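Local structure of probable ABC transporter extracellular-binding protein yckB (Bacillus subtilis, 2IEE) at residues Y109-A114 against K252-D257; S236-S241 against K247-K252. The protein probably serves as the extracellular solute-binding component of a binding-protein-dependent ABC transport system, capturing a ligand whose identity is not established. One frame throughout, in Å; residues are numbered along the deposited sequence.

Contact 1. Residues Y109-A114 against K252-D257; sequences YSYGTA and KKIDAD
One face of the Tyr-109 ring is covered by the backbone of the tail at Lys-253, whose N stands 3.9 Å from Tyr-109 CD1, while the carbonyl carbon of Lys-252 comes to the same side obliquely. Lys-253 CB joins in as an off-centre CH-pi contact, 4.3 Å from the centroid of the Tyr-109 ring and 28° off its normal, so it is the base of the lysine and not its ammonium group that meets the ring. Tyr-109 CG lies anti to its carbonyl carbon (chi1 -59°), which turns one face of the ring toward the backbone and CB of Lys-253, the two side chains crossing at about a right angle.

Two residues further along strand 108-116, Tyr-111 meets Ile-254, again crosswise. Ile-254 CD1 comes obliquely to the phenol end of this ring, 3.7 Å from Tyr-111 OH and 3.8 Å from Tyr-111 CE2. The ring of Tyr-181 also packs against Tyr-111, the two planes about 20° apart, and Ile-254 touches Tyr-181 as well.

No direct hydrogen bond joins the segments. A single water bridges them instead, donating to Tyr-109 O and to Lys-252 O, each at 2.7 Å. The tail is thus laid against this surface by aromatic and aliphatic packing plus one water-mediated backbone link, while the strand's own backbone bonds go to Val-250, just before this segment, and to Asn-179, Tyr-181, Tyr-204 and Asn-207.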
loop_
_atom_site.group_PDB
_atom_site.type_symbol
_atom_site.label_atom_id
_atom_site.label_comp_id
_atom_site.label_asym_id
_atom_site.label_seq_id
_atom_site.Cartn_x
_atom_site.Cartn_y
_atom_site.Cartn_z
ATOM N N TYR A 109 4.707 -6.422 2.104
ATOM C CA TYR A 109 4.190 -7.537 1.327
ATOM C C TYR A 109 2.709 -7.642 1.665
ATOM O O TYR A 109 2.323 -7.540 2.828
ATOM C CB TYR A 109 4.900 -8.838 1.708
ATOM C CG TYR A 109 6.398 -8.813 1.494
ATOM C CD1 TYR A 109 7.232 -8.093 2.346
ATOM C CD2 TYR A 109 6.980 -9.514 0.440
ATOM C CE1 TYR A 109 8.615 -8.076 2.156
ATOM C CE2 TYR A 109 8.363 -9.503 0.238
ATOM C CZ TYR A 109 9.169 -8.784 1.100
ATOM O OH TYR A 109 10.529 -8.771 0.910
ATOM N N SER A 110 1.879 -7.836 0.653
ATOM C CA SER A 110 0.456 -7.932 0.892
ATOM C C SER A 110 -0.209 -8.691 -0.246
ATOM O O SER A 110 0.463 -9.289 -1.091
ATOM C CB SER A 110 -0.140 -6.525 1.019
ATOM O OG SER A 110 -1.488 -6.569 1.459
ATOM N N TYR A 111 -1.534 -8.672 -0.235
ATOM C CA TYR A 111 -2.357 -9.323 -1.243
ATOM C C TYR A 111 -3.789 -8.819 -1.042
ATOM O O TYR A 111 -4.099 -8.222 -0.013
ATOM C CB TYR A 111 -2.283 -10.853 -1.098
ATOM C CG TYR A 111 -2.540 -11.368 0.295
ATOM C CD1 TYR A 111 -3.830 -11.440 0.811
ATOM C CD2 TYR A 111 -1.486 -11.774 1.106
ATOM C CE1 TYR A 111 -4.066 -11.907 2.108
ATOM C CE2 TYR A 111 -1.705 -12.237 2.401
ATOM C CZ TYR A 111 -2.994 -12.301 2.896
ATOM O OH TYR A 111 -3.196 -12.764 4.179
ATOM N N GLY A 112 -4.650 -9.041 -2.027
ATOM C CA GLY A 112 -6.021 -8.586 -1.912
ATOM C C GLY A 112 -6.917 -9.556 -1.163
ATOM O O GLY A 112 -6.640 -10.752 -1.103
ATOM N N THR A 113 -7.993 -9.035 -0.580
ATOM C CA THR A 113 -8.937 -9.867 0.147
ATOM C C THR A 113 -10.330 -9.313 -0.087
ATOM O O THR A 113 -10.518 -8.425 -0.917
ATOM C CB THR A 113 -8.636 -9.887 1.667
ATOM O OG1 THR A 113 -8.614 -8.548 2.177
ATOM C CG2 THR A 113 -7.291 -10.548 1.934
ATOM N N ALA A 114 -11.306 -9.848 0.634
ATOM C CA ALA A 114 -12.681 -9.404 0.495
ATOM C C ALA A 114 -13.360 -9.249 1.846
ATOM O O ALA A 114 -13.198 -10.081 2.737
ATOM C CB ALA A 114 -13.465 -10.403 -0.354
ATOM N N LYS A 252 7.064 -8.310 6.503
ATOM C CA LYS A 252 7.427 -9.703 6.273
ATOM C C LYS A 252 6.340 -10.407 5.477
ATOM O O LYS A 252 5.154 -10.197 5.719
ATOM C CB LYS A 252 7.652 -10.413 7.606
ATOM C CG LYS A 252 8.842 -9.857 8.376
ATOM C CD LYS A 252 8.986 -10.498 9.741
ATOM C CE LYS A 252 10.130 -9.863 10.511
ATOM N NZ LYS A 252 10.256 -10.455 11.869
ATOM N N LYS A 253 6.750 -11.237 4.524
ATOM C CA LYS A 253 5.803 -11.961 3.681
ATOM C C LYS A 253 4.959 -12.962 4.463
ATOM O O LYS A 253 5.468 -13.699 5.306
ATOM C CB LYS A 253 6.551 -12.700 2.571
ATOM C CG LYS A 253 5.646 -13.366 1.547
ATOM C CD LYS A 253 6.451 -14.320 0.673
ATOM C CE LYS A 253 5.663 -14.776 -0.538
ATOM N NZ LYS A 253 5.439 -13.650 -1.480
ATOM N N ILE A 254 3.666 -12.983 4.166
ATOM C CA ILE A 254 2.737 -13.891 4.820
ATOM C C ILE A 254 2.695 -15.223 4.082
ATOM O O ILE A 254 2.364 -15.276 2.897
ATOM C CB ILE A 254 1.303 -13.309 4.845
ATOM C CG1 ILE A 254 1.262 -12.051 5.717
ATOM C CG2 ILE A 254 0.320 -14.357 5.359
ATOM C CD1 ILE A 254 -0.103 -11.384 5.770
ATOM N N ASP A 255 3.041 -16.297 4.782
ATOM C CA ASP A 255 3.012 -17.623 4.184
ATOM C C ASP A 255 1.543 -18.020 4.055
ATOM O O ASP A 255 0.959 -18.597 4.977
ATOM C CB ASP A 255 3.760 -18.617 5.074
ATOM C CG ASP A 255 3.732 -20.030 4.525
ATOM O OD1 ASP A 255 4.015 -20.211 3.320
ATOM O OD2 ASP A 255 3.436 -20.963 5.301
ATOM N N ALA A 256 0.945 -17.698 2.913
ATOM C CA ALA A 256 -0.460 -18.007 2.686
ATOM C C ALA A 256 -0.740 -18.534 1.283
ATOM O O ALA A 256 0.077 -18.384 0.374
ATOM C CB ALA A 256 -1.307 -16.766 2.954
ATOM N N ASP A 257 -1.904 -19.155 1.123
ATOM C CA ASP A 257 -2.332 -19.711 -0.157
ATOM C C ASP A 257 -2.966 -18.588 -0.982
ATOM O O ASP A 257 -4.183 -18.397 -0.945
ATOM C CB ASP A 257 -3.362 -20.822 0.083
ATOM C CG ASP A 257 -3.633 -21.656 -1.160
ATOM O OD1 ASP A 257 -4.010 -21.084 -2.206
ATOM O OD2 ASP A 257 -3.470 -22.895 -1.085
HETATM O O HOH W 1 2.791 -9.043 5.070
#

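Contact 2. Residues S236-S241 against K247-K252; sequences SLTKLS and KADVSK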
loop_
_atom_site.group_PDB
_atom_site.type_symbol
_atom_site.label_atom_id
_atom_site.label_comp_id
_atom_site.label_asym_id
_atom_site.label_seq_id
_atom_site.Cartn_x
_atom_site.Cartn_y
_atom_site.Cartn_z
ATOM N N SER A 236 13.161 -2.100 13.566
ATOM C CA SER A 236 12.627 -0.785 13.226
ATOM C C SER A 236 11.476 -0.875 12.229
ATOM O O SER A 236 10.471 -0.178 12.364
ATOM C CB SER A 236 13.732 0.100 12.646
ATOM O OG SER A 236 14.773 0.277 13.587
ATOM N N LEU A 237 11.623 -1.727 11.222
ATOM C CA LEU A 237 10.570 -1.886 10.228
ATOM C C LEU A 237 9.291 -2.396 10.886
ATOM O O LEU A 237 8.219 -1.817 10.716
ATOM C CB LEU A 237 11.009 -2.855 9.124
ATOM C CG LEU A 237 12.010 -2.334 8.090
ATOM C CD1 LEU A 237 12.284 -3.416 7.067
ATOM C CD2 LEU A 237 11.448 -1.099 7.397
ATOM N N THR A 238 9.407 -3.485 11.643
ATOM C CA THR A 238 8.250 -4.060 12.319
ATOM C C THR A 238 7.627 -3.025 13.248
ATOM O O THR A 238 6.406 -2.913 13.335
ATOM C CB THR A 238 8.642 -5.317 13.133
ATOM O OG1 THR A 238 9.127 -6.324 12.241
ATOM C CG2 THR A 238 7.438 -5.866 13.889
ATOM N N LYS A 239 8.474 -2.258 13.926
ATOM C CA LYS A 239 8.009 -1.227 14.851
ATOM C C LYS A 239 7.158 -0.181 14.137
ATOM O O LYS A 239 6.075 0.175 14.603
ATOM C CB LYS A 239 9.206 -0.550 15.524
ATOM C CG LYS A 239 8.836 0.526 16.537
ATOM C CD LYS A 239 10.054 0.914 17.369
ATOM C CE LYS A 239 9.686 1.857 18.501
ATOM N NZ LYS A 239 10.839 2.099 19.412
ATOM N N LEU A 240 7.647 0.311 13.004
ATOM C CA LEU A 240 6.908 1.313 12.241
ATOM C C LEU A 240 5.616 0.721 11.680
ATOM O O LEU A 240 4.582 1.386 11.643
ATOM C CB LEU A 240 7.783 1.853 11.105
ATOM C CG LEU A 240 8.918 2.789 11.529
ATOM C CD1 LEU A 240 9.848 3.035 10.358
ATOM C CD2 LEU A 240 8.333 4.106 12.039
ATOM N N SER A 241 5.684 -0.533 11.243
ATOM C CA SER A 241 4.522 -1.221 10.687
ATOM C C SER A 241 3.393 -1.342 11.702
ATOM O O SER A 241 2.247 -1.014 11.415
ATOM C CB SER A 241 4.911 -2.624 10.216
ATOM O OG SER A 241 3.767 -3.349 9.805
ATOM N N LYS A 247 -0.777 -2.883 14.851
ATOM C CA LYS A 247 -0.027 -4.021 15.396
ATOM C C LYS A 247 0.364 -5.121 14.405
ATOM O O LYS A 247 1.047 -6.081 14.771
ATOM C CB LYS A 247 -0.780 -4.630 16.582
ATOM C CG LYS A 247 -1.241 -3.616 17.637
ATOM C CD LYS A 247 -0.115 -2.688 18.097
ATOM C CE LYS A 247 -0.581 -1.724 19.187
ATOM N NZ LYS A 247 -1.809 -0.970 18.791
ATOM N N ALA A 248 -0.056 -4.986 13.153
ATOM C CA ALA A 248 0.307 -5.973 12.144
ATOM C C ALA A 248 1.696 -5.608 11.621
ATOM O O ALA A 248 2.097 -4.441 11.680
ATOM C CB ALA A 248 -0.696 -5.957 11.017
ATOM N N ASP A 249 2.434 -6.597 11.125
ATOM C CA ASP A 249 3.779 -6.347 10.595
ATOM C C ASP A 249 3.801 -6.658 9.102
ATOM O O ASP A 249 4.013 -7.805 8.692
ATOM C CB ASP A 249 4.814 -7.207 11.325
ATOM C CG ASP A 249 6.223 -6.995 10.798
ATOM O OD1 ASP A 249 6.418 -6.084 9.967
ATOM O OD2 ASP A 249 7.139 -7.733 11.216
ATOM N N VAL A 250 3.598 -5.624 8.292
ATOM C CA VAL A 250 3.553 -5.790 6.845
ATOM C C VAL A 250 4.916 -5.932 6.161
ATOM O O VAL A 250 4.974 -6.159 4.955
ATOM C CB VAL A 250 2.811 -4.604 6.191
ATOM C CG1 VAL A 250 1.501 -4.358 6.906
ATOM C CG2 VAL A 250 3.688 -3.352 6.223
ATOM N N SER A 251 6.001 -5.810 6.924
ATOM C CA SER A 251 7.343 -5.898 6.347
ATOM C C SER A 251 7.824 -7.316 6.061
ATOM O O SER A 251 8.873 -7.504 5.453
ATOM C CB SER A 251 8.361 -5.191 7.250
ATOM O OG SER A 251 8.588 -5.918 8.446
ATOM N N LYS A 252 7.064 -8.310 6.503
ATOM C CA LYS A 252 7.427 -9.703 6.273
ATOM C C LYS A 252 6.340 -10.407 5.477
ATOM O O LYS A 252 5.154 -10.197 5.719
ATOM C CB LYS A 252 7.652 -10.413 7.606
ATOM C CG LYS A 252 8.842 -9.857 8.376
ATOM C CD LYS A 252 8.986 -10.498 9.741
ATOM C CE LYS A 252 10.130 -9.863 10.511
ATOM N NZ LYS A 252 10.256 -10.455 11.869
#
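Ser-241 OG is held by two backbone groups of the loop: it donates to Ala-248 O at 2.7 Å and accepts from Val-250 N, also at 2.7 Å, with an N-H...O angle of 157°. With OG anti to the backbone N (chi1 174°), the hydroxyl reaches out from helix 236-244 to the backbone on either side of Asp-249, and both its donor and acceptor roles are used.

One helical turn earlier, Thr-238 OG1 donates to Asp-249 OD2 at 2.6 Å, approaching from above the carboxylate plane, 50° out of it. Thr-238 CG2 lies close to the same oxygen.

The other carboxylate oxygen holds the group in place. Asp-249 OD1 takes the hydroxyl of Ser-251 on its syn lone pair at 2.7 Å, and Ser-251 N from above the plane at 3.1 Å. Farther out, Tyr-49 of helix 49-60 touches both Ser-241 and Ser-251, while Leu-237 packs on Val-53 and Met-231.

The bond from Ser-251 N to Asp-249 OD1 makes an Asx turn, here combined with a type I beta turn from Asp-249 to Lys-252 that turns the chain beside the helix it has just left.

The two contacts lie about 14 Å apart, centre to centre, and share Lys-252, where the loop after helix 236-244 passes from one to the other. Contact 2 is local, its segments six residues apart, whereas contact 1 brings the tail back to strand 108-116 of the mixed sheet across 138 residues. They touch directly: Tyr-109 N is 2.9 Å from Val-250 O, a probable hydrogen bond. Helix 236-244 packs on helix 49-60, whereas the tail beyond it runs along the sheet and helix 181-190. Residues 247-257 thus pass from a helix packed on helix 49-60 to the mixed sheet, across the junction of the two lobes expected of a family 3 solute-binding protein.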